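Local coordinates for DUF574 domain-containing protein (Thermobifida fusca, PDB 2QE6) that binds S-adenosylmethionine and is probably a methyltransferase of the Rossmann-like class, its methyl acceptor being unknown, at residues K34-E38 / A39-L43; P224-I227 / E228-F231; A58-N61 / R62-L65. The protein carries 1 engineered substitution. All coordinates share one frame; numbering follows the deposited sequence.

Contact 1: residues K34-E38 / A39-L43; sequences KDNFE and ADRAL
Arg41 folds its guanidinium back over the backbone where the loop enters the helix, so that one face of the group lies against Phe37 O and Glu38 CA, the latter 3.4 Å above its plane. A bend at chi3 (-55°) turns the arginine chain toward the loop, and at the rim of the group NH1 donates to Asn36 OD1 at 2.9 Å. The bond is nearly straight, at 165°, and lies in both the guanidinium plane and the carbonyl plane of the amide, although these two planes are 61° apart. The Asn36 amide is gripped from its other end as well: ND2 donates to Gly33 O and to Asp28 OD2 on helix 23-30, which fixes the rotation of the group.

Asp40, one residue earlier in the helix, reaches back to the same loop. Its CG stands beside its own backbone N, and OD2 accepts from Phe37 N at 2.8 Å through the anti lone pair. The same carboxylate oxygen passes the Phe37 CB at 3.7 Å, while OD1 takes the amide of Thr22, so both oxygens are bonded in this buried position. Phe37 O in turn receives Arg41 N at 3.0 Å, with a weaker bond from Asp40 N, and Ala42 N follows onto Glu38 O at 2.7 Å.

Phe37 is the N-cap residue of helix 38-48, and the arrangement corresponds to one half of a capping box, the Asp40 side chain accepting from the N-cap amide; it fixes the start of helix 38-48 against the loop that follows helix 23-30.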
ATOM      1  N   LYS A  34      17.338  -3.444  -3.519  1.00 39.59           N
ATOM      2  CA  LYS A  34      18.340  -2.902  -4.445  1.00 38.74           C
ATOM      3  C   LYS A  34      17.761  -2.016  -5.588  1.00 38.24           C
ATOM      4  O   LYS A  34      18.505  -1.520  -6.440  1.00 38.37           O
ATOM      5  CB  LYS A  34      19.141  -4.045  -5.053  1.00 39.03           C
ATOM      6  CG  LYS A  34      19.780  -4.999  -4.041  1.00 34.88           C
ATOM      7  N   ASP A  35      16.447  -1.838  -5.619  1.00 37.34           N
ATOM      8  CA  ASP A  35      15.811  -1.001  -6.626  1.00 34.85           C
ATOM      9  C   ASP A  35      15.780   0.423  -6.134  1.00 35.17           C
ATOM     10  O   ASP A  35      14.739   0.925  -5.788  1.00 31.67           O
ATOM     11  CB  ASP A  35      14.382  -1.478  -6.918  1.00 32.68           C
ATOM     12  CG  ASP A  35      14.348  -2.807  -7.678  1.00 38.30           C
ATOM     13  OD1 ASP A  35      15.404  -3.450  -7.744  1.00 33.81           O
ATOM     14  OD2 ASP A  35      13.265  -3.187  -8.166  1.00 41.04           O
ATOM     15  N   ASN A  36      16.926   1.087  -6.173  1.00 35.32           N
ATOM     16  CA  ASN A  36      17.007   2.446  -5.649  1.00 34.16           C
ATOM     17  C   ASN A  36      18.326   3.065  -6.128  1.00 33.56           C
ATOM     18  O   ASN A  36      19.223   2.353  -6.562  1.00 33.37           O
ATOM     19  CB  ASN A  36      16.877   2.451  -4.102  1.00 33.27           C
ATOM     20  CG  ASN A  36      17.751   1.396  -3.416  1.00 34.46           C
ATOM     21  OD1 ASN A  36      18.956   1.524  -3.380  1.00 36.70           O
ATOM     22  ND2 ASN A  36      17.125   0.369  -2.838  1.00 30.37           N
ATOM     23  N   PHE A  37      18.419   4.374  -6.095  1.00 33.25           N
ATOM     24  CA  PHE A  37      19.677   5.037  -6.429  1.00 33.87           C
ATOM     25  C   PHE A  37      20.190   5.805  -5.195  1.00 35.03           C
ATOM     26  O   PHE A  37      19.550   5.843  -4.113  1.00 32.47           O
ATOM     27  CB  PHE A  37      19.503   5.991  -7.624  1.00 36.04           C
ATOM     28  CG  PHE A  37      19.111   5.311  -8.909  1.00 33.13           C
ATOM     29  CD1 PHE A  37      20.015   4.510  -9.598  1.00 35.00           C
ATOM     30  CD2 PHE A  37      17.829   5.490  -9.441  1.00 39.93           C
ATOM     31  CE1 PHE A  37      19.653   3.893 -10.785  1.00 37.28           C
ATOM     32  CE2 PHE A  37      17.462   4.890 -10.627  1.00 32.04           C
ATOM     33  CZ  PHE A  37      18.391   4.074 -11.304  1.00 37.14           C
ATOM     34  N   GLU A  38      21.333   6.457  -5.361  1.00 33.02           N
ATOM     35  CA  GLU A  38      21.967   7.070  -4.236  1.00 34.97           C
ATOM     36  C   GLU A  38      21.061   8.120  -3.581  1.00 33.80           C
ATOM     37  O   GLU A  38      20.978   8.172  -2.350  1.00 33.83           O
ATOM     38  CB  GLU A  38      23.329   7.650  -4.583  1.00 33.73           C
ATOM     39  CG  GLU A  38      24.176   7.744  -3.354  1.00 38.81           C
ATOM     40  CD  GLU A  38      25.472   8.475  -3.601  1.00 40.65           C
ATOM     41  OE1 GLU A  38      25.907   8.589  -4.762  1.00 36.80           O
ATOM     42  OE2 GLU A  38      26.044   8.930  -2.616  1.00 34.83           O
ATOM     43  N   ALA A  39      20.326   8.871  -4.401  1.00 32.41           N
ATOM     44  CA  ALA A  39      19.450   9.929  -3.893  1.00 33.20           C
ATOM     45  C   ALA A  39      18.376   9.301  -3.034  1.00 34.23           C
ATOM     46  O   ALA A  39      17.954   9.879  -2.050  1.00 31.85           O
ATOM     47  CB  ALA A  39      18.826  10.721  -5.043  1.00 31.70           C
ATOM     48  N   ASP A  40      17.938   8.093  -3.384  1.00 33.88           N
ATOM     49  CA  ASP A  40      16.927   7.414  -2.573  1.00 33.25           C
ATOM     50  C   ASP A  40      17.492   6.932  -1.242  1.00 33.46           C
ATOM     51  O   ASP A  40      16.848   7.095  -0.241  1.00 30.48           O
ATOM     52  CB  ASP A  40      16.342   6.228  -3.305  1.00 35.22           C
ATOM     53  CG  ASP A  40      15.806   6.613  -4.645  1.00 37.30           C
ATOM     54  OD1 ASP A  40      14.879   7.447  -4.646  1.00 33.70           O
ATOM     55  OD2 ASP A  40      16.340   6.121  -5.651  1.00 30.93           O
ATOM     56  N   ARG A  41      18.650   6.274  -1.270  1.00 34.74           N
ATOM     57  CA  ARG A  41      19.321   5.845  -0.042  1.00 34.40           C
ATOM     58  C   ARG A  41      19.694   7.062   0.835  1.00 33.92           C
ATOM     59  O   ARG A  41      19.521   7.040   2.058  1.00 31.74           O
ATOM     60  CB  ARG A  41      20.521   4.993  -0.389  1.00 35.60           C
ATOM     61  CG  ARG A  41      20.103   3.674  -1.066  1.00 29.21           C
ATOM     62  CD  ARG A  41      21.235   2.716  -1.351  1.00 37.06           C
ATOM     63  NE  ARG A  41      22.309   3.316  -2.135  1.00 43.45           N
ATOM     64  CZ  ARG A  41      22.354   3.337  -3.461  1.00 41.83           C
ATOM     65  NH1 ARG A  41      21.390   2.798  -4.195  1.00 38.25           N
ATOM     66  NH2 ARG A  41      23.375   3.917  -4.057  1.00 48.89           N
ATOM     67  N   ALA A  42      20.201   8.122   0.230  1.00 29.54           N
ATOM     68  CA  ALA A  42      20.482   9.343   1.031  1.00 33.28           C
ATOM     69  C   ALA A  42      19.224   9.839   1.763  1.00 31.87           C
ATOM     70  O   ALA A  42      19.287  10.237   2.928  1.00 31.42           O
ATOM     71  CB  ALA A  42      21.121  10.458   0.167  1.00 32.25           C
ATOM     72  N   LEU A  43      18.062   9.812   1.124  1.00 32.54           N
ATOM     73  CA  LEU A  43      16.878  10.340   1.815  1.00 32.55           C
ATOM     74  C   LEU A  43      16.387   9.334   2.886  1.00 31.79           C
ATOM     75  O   LEU A  43      15.919   9.736   3.946  1.00 36.35           O
ATOM     76  CB  LEU A  43      15.743  10.712   0.834  1.00 35.39           C
ATOM     77  CG  LEU A  43      14.408  11.225   1.421  1.00 34.11           C
ATOM     78  CD1 LEU A  43      14.610  12.544   2.223  1.00 41.31           C
ATOM     79  CD2 LEU A  43      13.382  11.378   0.301  1.00 32.88           C
TER

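Contact 2: residues P224-I227 / E228-F231; sequences PEEI and ERQF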
ATOM      1  N   PRO A 224      -6.519   8.664  13.648  1.00 36.96           N
ATOM      2  CA  PRO A 224      -7.307   7.424  13.486  1.00 35.81           C
ATOM      3  C   PRO A 224      -8.723   7.642  12.956  1.00 33.47           C
ATOM      4  O   PRO A 224      -9.179   6.871  12.141  1.00 37.14           O
ATOM      5  CB  PRO A 224      -7.316   6.838  14.894  1.00 36.62           C
ATOM      6  CG  PRO A 224      -6.048   7.364  15.504  1.00 36.48           C
ATOM      7  CD  PRO A 224      -5.899   8.731  14.986  1.00 37.39           C
ATOM      8  N   GLU A 225      -9.385   8.702  13.391  1.00 37.20           N
ATOM      9  CA  GLU A 225     -10.740   8.987  12.962  1.00 38.50           C
ATOM     10  C   GLU A 225     -10.771   9.409  11.489  1.00 38.09           C
ATOM     11  O   GLU A 225     -11.686   9.046  10.754  1.00 37.42           O
ATOM     12  CB  GLU A 225     -11.321  10.091  13.828  1.00 40.53           C
ATOM     13  CG  GLU A 225     -11.461   9.726  15.345  1.00 51.42           C
ATOM     14  CD  GLU A 225     -10.132   9.542  16.178  1.00 61.11           C
ATOM     15  OE1 GLU A 225      -9.055  10.145  15.896  1.00 42.70           O
ATOM     16  OE2 GLU A 225     -10.186   8.760  17.164  1.00 62.70           O
ATOM     17  N   GLU A 226      -9.780  10.194  11.059  1.00 37.13           N
ATOM     18  CA  GLU A 226      -9.657  10.601   9.650  1.00 36.62           C
ATOM     19  C   GLU A 226      -9.350   9.416   8.722  1.00 33.78           C
ATOM     20  O   GLU A 226      -9.872   9.341   7.607  1.00 36.81           O
ATOM     21  CB  GLU A 226      -8.626  11.714   9.497  1.00 38.84           C
ATOM     22  CG  GLU A 226      -9.177  13.053   9.947  1.00 40.17           C
ATOM     23  CD  GLU A 226     -10.292  13.544   9.002  1.00 61.48           C
ATOM     24  OE1 GLU A 226      -9.946  13.801   7.813  1.00 64.71           O
ATOM     25  OE2 GLU A 226     -11.497  13.641   9.433  1.00 58.51           O
ATOM     26  N   ILE A 227      -8.570   8.465   9.207  1.00 33.74           N
ATOM     27  CA  ILE A 227      -8.339   7.232   8.459  1.00 33.61           C
ATOM     28  C   ILE A 227      -9.656   6.450   8.336  1.00 34.45           C
ATOM     29  O   ILE A 227     -10.056   6.067   7.223  1.00 37.37           O
ATOM     30  CB  ILE A 227      -7.228   6.362   9.113  1.00 35.91           C
ATOM     31  CG1 ILE A 227      -5.892   7.108   9.061  1.00 38.22           C
ATOM     32  CG2 ILE A 227      -7.161   5.020   8.445  1.00 30.29           C
ATOM     33  CD1 ILE A 227      -4.770   6.535   9.908  1.00 31.00           C
ATOM     34  N   GLU A 228     -10.330   6.233   9.469  1.00 36.34           N
ATOM     35  CA  GLU A 228     -11.580   5.468   9.492  1.00 39.89           C
ATOM     36  C   GLU A 228     -12.596   6.074   8.551  1.00 38.72           C
ATOM     37  O   GLU A 228     -13.304   5.363   7.865  1.00 34.38           O
ATOM     38  CB  GLU A 228     -12.207   5.427  10.877  1.00 38.47           C
ATOM     39  CG  GLU A 228     -11.438   4.632  11.939  1.00 49.05           C
ATOM     40  CD  GLU A 228     -12.102   4.719  13.336  1.00 54.27           C
ATOM     41  OE1 GLU A 228     -13.358   4.835  13.354  1.00 65.46           O
ATOM     42  OE2 GLU A 228     -11.376   4.665  14.372  1.00 66.28           O
ATOM     43  N   ARG A 229     -12.637   7.392   8.518  1.00 37.86           N
ATOM     44  CA  ARG A 229     -13.568   8.110   7.674  1.00 39.49           C
ATOM     45  C   ARG A 229     -13.432   7.757   6.206  1.00 37.48           C
ATOM     46  O   ARG A 229     -14.415   7.817   5.462  1.00 36.36           O
ATOM     47  CB  ARG A 229     -13.350   9.597   7.854  1.00 37.38           C
ATOM     48  CG  ARG A 229     -14.349  10.487   7.199  1.00 46.01           C
ATOM     49  CD  ARG A 229     -14.051  11.951   7.546  1.00 47.90           C
ATOM     50  NE  ARG A 229     -14.560  12.751   6.450  1.00 60.00           N
ATOM     51  CZ  ARG A 229     -13.836  13.216   5.433  1.00 64.26           C
ATOM     52  NH1 ARG A 229     -12.526  13.034   5.376  1.00 72.19           N
ATOM     53  NH2 ARG A 229     -14.436  13.915   4.480  1.00 65.58           N
ATOM     54  N   GLN A 230     -12.230   7.431   5.772  1.00 35.11           N
ATOM     55  CA  GLN A 230     -11.983   7.132   4.349  1.00 36.74           C
ATOM     56  C   GLN A 230     -12.459   5.740   3.962  1.00 36.11           C
ATOM     57  O   GLN A 230     -12.454   5.369   2.791  1.00 38.41           O
ATOM     58  CB  GLN A 230     -10.509   7.336   4.000  1.00 37.18           C
ATOM     59  CG  GLN A 230     -10.096   8.821   4.040  1.00 34.94           C
ATOM     60  CD  GLN A 230     -10.887   9.663   3.127  1.00 39.63           C
ATOM     61  OE1 GLN A 230     -11.297   9.211   2.050  1.00 38.37           O
ATOM     62  NE2 GLN A 230     -11.157  10.925   3.547  1.00 30.64           N
ATOM     63  N   PHE A 231     -12.911   4.983   4.957  1.00 37.01           N
ATOM     64  CA  PHE A 231     -13.633   3.739   4.713  1.00 37.89           C
ATOM     65  C   PHE A 231     -15.139   3.994   4.418  1.00 38.26           C
ATOM     66  O   PHE A 231     -15.854   3.071   4.089  1.00 37.13           O
ATOM     67  CB  PHE A 231     -13.430   2.777   5.888  1.00 38.62           C
ATOM     68  CG  PHE A 231     -12.016   2.233   5.984  1.00 42.63           C
ATOM     69  CD1 PHE A 231     -11.040   2.921   6.671  1.00 34.00           C
ATOM     70  CD2 PHE A 231     -11.663   1.059   5.344  1.00 32.48           C
ATOM     71  CE1 PHE A 231      -9.738   2.451   6.723  1.00 35.34           C
ATOM     72  CE2 PHE A 231     -10.357   0.567   5.407  1.00 37.74           C
ATOM     73  CZ  PHE A 231      -9.403   1.254   6.099  1.00 37.41           C
TER
HETATM   74  O   HOH W   1     -10.141  11.518   6.233  1.00 33.29           O
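Residues 224-227 lie on a short helix that runs on into 228-231, and its carbonyls bond first four and then three residues ahead. Glu228 N meets Pro224 O at 3.0 Å and 166°, and Arg229 N follows onto Glu225 O. Gln230 N instead makes an i to i+3 bond to Ile227 O at 2.9 Å, approaching from above the carbonyl plane. Water 1 bridges the same region: it donates to Glu226 O and to Glu226 OE1, and accepts from Gln230 NE2.

Glu226 bends at chi2 (-68°) and runs alongside Arg229, their carboxylate and guanidinium planes 15° apart, but the salt bridge from OE1 to NH1 is long at 3.6 Å. Asp176 on helix 175-185 is the stronger partner of Arg229 and Gln230, forming a salt bridge with Arg229 NH2 and accepting from Gln230 NE2. The helix packs on the Rossmann-like sheet through Ile227 and Phe231, which reach strands 191-197 and 235-243. Phe231 brings its ring edge to Ile227 O, CD1 lying 3.3 Å from that oxygen, while CE1 touches Ile227 CG2. Glu228 lays CG 3.2 Å from Pro224 O; an alanine here takes CG from beside that carbonyl and would probably lose part of the packing against Val241, which Ile227 and Phe231 also touch.

Contact 3: residues A58-N61 / R62-L65; sequences AIEN and RKVL. With SAM (S-adenosylmethionine), chain F.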
ATOM      1  N   ALA A  58       8.184   0.330   8.229  1.00 34.38           N
ATOM      2  CA  ALA A  58       8.042  -0.216   6.895  1.00 33.94           C
ATOM      3  C   ALA A  58       7.941  -1.703   6.979  1.00 37.16           C
ATOM      4  O   ALA A  58       7.120  -2.291   6.287  1.00 39.42           O
ATOM      5  CB  ALA A  58       9.233   0.171   5.980  1.00 33.59           C
ATOM      6  N   ILE A  59       8.794  -2.332   7.785  1.00 35.33           N
ATOM      7  CA  ILE A  59       8.699  -3.787   7.990  1.00 36.24           C
ATOM      8  C   ILE A  59       7.288  -4.189   8.482  1.00 37.41           C
ATOM      9  O   ILE A  59       6.657  -5.114   7.949  1.00 35.84           O
ATOM     10  CB  ILE A  59       9.807  -4.302   8.920  1.00 38.21           C
ATOM     11  CG1 ILE A  59      11.187  -4.117   8.245  1.00 41.34           C
ATOM     12  CG2 ILE A  59       9.627  -5.818   9.221  1.00 36.23           C
ATOM     13  CD1 ILE A  59      12.380  -4.189   9.235  1.00 37.39           C
ATOM     14  N   GLU A  60       6.789  -3.491   9.495  1.00 35.03           N
ATOM     15  CA  GLU A  60       5.482  -3.807  10.028  1.00 33.98           C
ATOM     16  C   GLU A  60       4.386  -3.606   8.982  1.00 35.56           C
ATOM     17  O   GLU A  60       3.396  -4.312   9.000  1.00 36.31           O
ATOM     18  CB  GLU A  60       5.161  -2.965  11.259  1.00 31.85           C
ATOM     19  CG  GLU A  60       5.975  -3.357  12.488  1.00 34.21           C
ATOM     20  CD  GLU A  60       5.852  -4.817  12.893  1.00 45.27           C
ATOM     21  OE1 GLU A  60       4.800  -5.466  12.644  1.00 39.72           O
ATOM     22  OE2 GLU A  60       6.830  -5.309  13.502  1.00 45.44           O
ATOM     23  N   ASN A  61       4.557  -2.634   8.094  1.00 34.67           N
ATOM     24  CA  ASN A  61       3.590  -2.399   7.019  1.00 34.98           C
ATOM     25  C   ASN A  61       3.588  -3.558   6.026  1.00 37.19           C
ATOM     26  O   ASN A  61       2.525  -4.045   5.623  1.00 37.78           O
ATOM     27  CB  ASN A  61       3.893  -1.062   6.337  1.00 35.51           C
ATOM     28  CG  ASN A  61       2.825  -0.650   5.398  1.00 39.44           C
ATOM     29  OD1 ASN A  61       1.668  -0.476   5.776  1.00 38.77           O
ATOM     30  ND2 ASN A  61       3.204  -0.464   4.158  1.00 33.06           N
ATOM     31  N   ARG A  62       4.770  -4.052   5.681  1.00 36.61           N
ATOM     32  CA  ARG A  62       4.834  -5.261   4.850  1.00 35.52           C
ATOM     33  C   ARG A  62       4.237  -6.477   5.527  1.00 36.04           C
ATOM     34  O   ARG A  62       3.547  -7.232   4.883  1.00 37.72           O
ATOM     35  CB  ARG A  62       6.264  -5.569   4.416  1.00 36.08           C
ATOM     36  CG  ARG A  62       6.831  -4.471   3.534  1.00 36.20           C
ATOM     37  CD  ARG A  62       5.917  -4.162   2.357  1.00 43.07           C
ATOM     38  NE  ARG A  62       5.727  -5.360   1.529  1.00 32.20           N
ATOM     39  CZ  ARG A  62       5.255  -5.364   0.284  1.00 43.05           C
ATOM     40  NH1 ARG A  62       4.895  -4.235  -0.308  1.00 41.10           N
ATOM     41  NH2 ARG A  62       5.152  -6.524  -0.372  1.00 39.48           N
ATOM     42  N   LYS A  63       4.517  -6.675   6.806  1.00 37.23           N
ATOM     43  CA  LYS A  63       3.925  -7.775   7.551  1.00 36.46           C
ATOM     44  C   LYS A  63       2.379  -7.665   7.626  1.00 36.69           C
ATOM     45  O   LYS A  63       1.705  -8.661   7.524  1.00 31.34           O
ATOM     46  CB  LYS A  63       4.513  -7.864   8.969  1.00 36.78           C
ATOM     47  CG  LYS A  63       5.982  -8.353   9.097  1.00 39.79           C
ATOM     48  CD  LYS A  63       6.397  -8.177  10.561  1.00 39.63           C
ATOM     49  CE  LYS A  63       7.662  -8.856  10.964  1.00 54.70           C
ATOM     50  NZ  LYS A  63       7.975  -8.403  12.378  1.00 56.85           N
ATOM     51  N   VAL A  64       1.803  -6.473   7.822  1.00 32.05           N
ATOM     52  CA  VAL A  64       0.338  -6.382   7.828  1.00 31.56           C
ATOM     53  C   VAL A  64      -0.244  -6.564   6.435  1.00 32.87           C
ATOM     54  O   VAL A  64      -1.364  -7.046   6.296  1.00 33.67           O
ATOM     55  CB  VAL A  64      -0.203  -5.045   8.460  1.00 35.16           C
ATOM     56  CG1 VAL A  64      -0.043  -3.894   7.540  1.00 37.12           C
ATOM     57  CG2 VAL A  64      -1.647  -5.205   8.875  1.00 34.54           C
ATOM     58  N   LEU A  65       0.501  -6.176   5.406  1.00 34.61           N
ATOM     59  CA  LEU A  65       0.087  -6.423   4.032  1.00 36.59           C
ATOM     60  C   LEU A  65      -0.117  -7.922   3.850  1.00 35.71           C
ATOM     61  O   LEU A  65      -1.139  -8.360   3.333  1.00 36.71           O
ATOM     62  CB  LEU A  65       1.121  -5.910   3.021  1.00 36.30           C
ATOM     63  CG  LEU A  65       0.883  -6.120   1.510  1.00 36.00           C
ATOM     64  CD1 LEU A  65       1.699  -5.049   0.798  1.00 33.95           C
ATOM     65  CD2 LEU A  65       1.258  -7.538   1.028  1.00 35.23           C
TER
HETATM   66  N   SAM F 400       1.874  -0.419  -1.175  1.00 28.40           N
HETATM   67  CA  SAM F 400       3.303  -0.792  -0.834  1.00 30.21           C
HETATM   68  C   SAM F 400       3.383  -1.181   0.625  1.00 31.01           C
HETATM   69  O   SAM F 400       4.250  -1.957   1.013  1.00 31.59           O
HETATM   70  OXT SAM F 400       2.591  -0.695   1.444  1.00 28.67           O
HETATM   71  CB  SAM F 400       4.364   0.302  -1.055  1.00 27.39           C
HETATM   72  CG  SAM F 400       4.225   1.563  -0.187  1.00 28.67           C
HETATM   73  SD  SAM F 400       5.354   2.936  -0.593  1.00 14.44           S
HETATM   74  CE  SAM F 400       6.209   2.093  -1.946  1.00 42.41           C
HETATM   75  C5' SAM F 400       4.170   3.874  -1.580  1.00 31.89           C
HETATM   76  C4' SAM F 400       3.948   3.556  -3.065  1.00 30.30           C
HETATM   77  O4' SAM F 400       2.809   4.282  -3.540  1.00 27.71           O
HETATM   78  C3' SAM F 400       5.113   3.971  -3.978  1.00 32.41           C
HETATM   79  O3' SAM F 400       5.528   2.897  -4.803  1.00 30.91           O
HETATM   80  C2' SAM F 400       4.618   5.152  -4.798  1.00 33.81           C
HETATM   81  O2' SAM F 400       5.270   5.323  -6.062  1.00 31.21           O
HETATM   82  C1' SAM F 400       3.128   4.830  -4.828  1.00 29.72           C
HETATM   83  N9  SAM F 400       2.350   6.044  -5.078  1.00 29.41           N
HETATM   84  C8  SAM F 400       2.241   7.197  -4.302  1.00 33.38           C
HETATM   85  N7  SAM F 400       1.396   8.059  -4.928  1.00 31.49           N
HETATM   86  C5  SAM F 400       0.961   7.453  -6.078  1.00 32.06           C
HETATM   87  C6  SAM F 400       0.068   7.877  -7.074  1.00 23.54           C
HETATM   88  N6  SAM F 400      -0.497   9.112  -6.987  1.00 27.93           N
HETATM   89  N1  SAM F 400      -0.174   7.009  -8.124  1.00 31.12           N
HETATM   90  C2  SAM F 400       0.433   5.739  -8.208  1.00 26.56           C
HETATM   91  N3  SAM F 400       1.326   5.325  -7.223  1.00 27.77           N
HETATM   92  C4  SAM F 400       1.559   6.183  -6.177  1.00 34.31           C
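Asn61 and Arg62, consecutive on helix 54-75, each bond one oxygen of the S-adenosylmethionine carboxylate. Asn61 places CG anti to the backbone N (chi1 -170°), which carries ND2 to OXT at 2.8 Å; at 125° this bond is weak. Its amide is fixed from both ends, since OD1 is hydrogen-bonded to Thr195 OG1 and ND2 also to Tyr27 OH, so the hydroxyls of Thr195 and of Tyr27, itself a residue of the cofactor site, set the rotation of the amide. Arg62 bends at chi2 and chi3 and brings NH1 to the other oxygen, O, at 2.7 Å and 151°, the acceptor lying at the guanidinium edge near its plane. Leu65 CD1 rests over one face of that group, 3.5 Å above its plane, and NH2 donates to Gln92 O.

Away from the ligand, Glu60 and Lys63 cross at a slant. Glu60 folds at chi2, whereas Lys63 runs extended beyond CG, and NZ stands 3.5 Å from Glu60 OE2, a salt bridge with only a weak hydrogen bond in it. The lysine chain also lies alongside Ile59, CE meeting CG2 at 4.0 Å. Between these groups the helix keeps its regular ladder, Arg62 N to Ala58 O through Leu65 N to Asn61 O, and Val64 CG1 lies 3.2 Å from Asn61 O.

The chemistry divides by partner: a neutral amide and a positively charged guanidinium share one carboxylate, so Arg62 probably helps balance the negative charge of the carboxylate, while the Asn61 amide, tethered by Tyr27 and Thr195, helps define where its second oxygen sits.

Along the chain the order is contact 1, contact 3, contact 2. Contact 1 starts helix 38-48, and contact 3 sits on the next helix, 54-75, with centres about 20 Å apart. Contact 2, on helix 224-229, has its centre about 19 Å from that of contact 3 and about 32 Å from that of contact 1, on the opposite side of the chain's centre. None of the three touches another. Contact 3 alone binds the cofactor. Helix 23-30 links it to contact 1, supplying Tyr27 to Asn61 and Asp28 to Asn36; strand 191-197 links it to contact 2, carrying Thr195 beside Asn61 and Met194 against Phe231. Helix 23-30 and strand 191-197 thus each join a peripheral contact to the cofactor site.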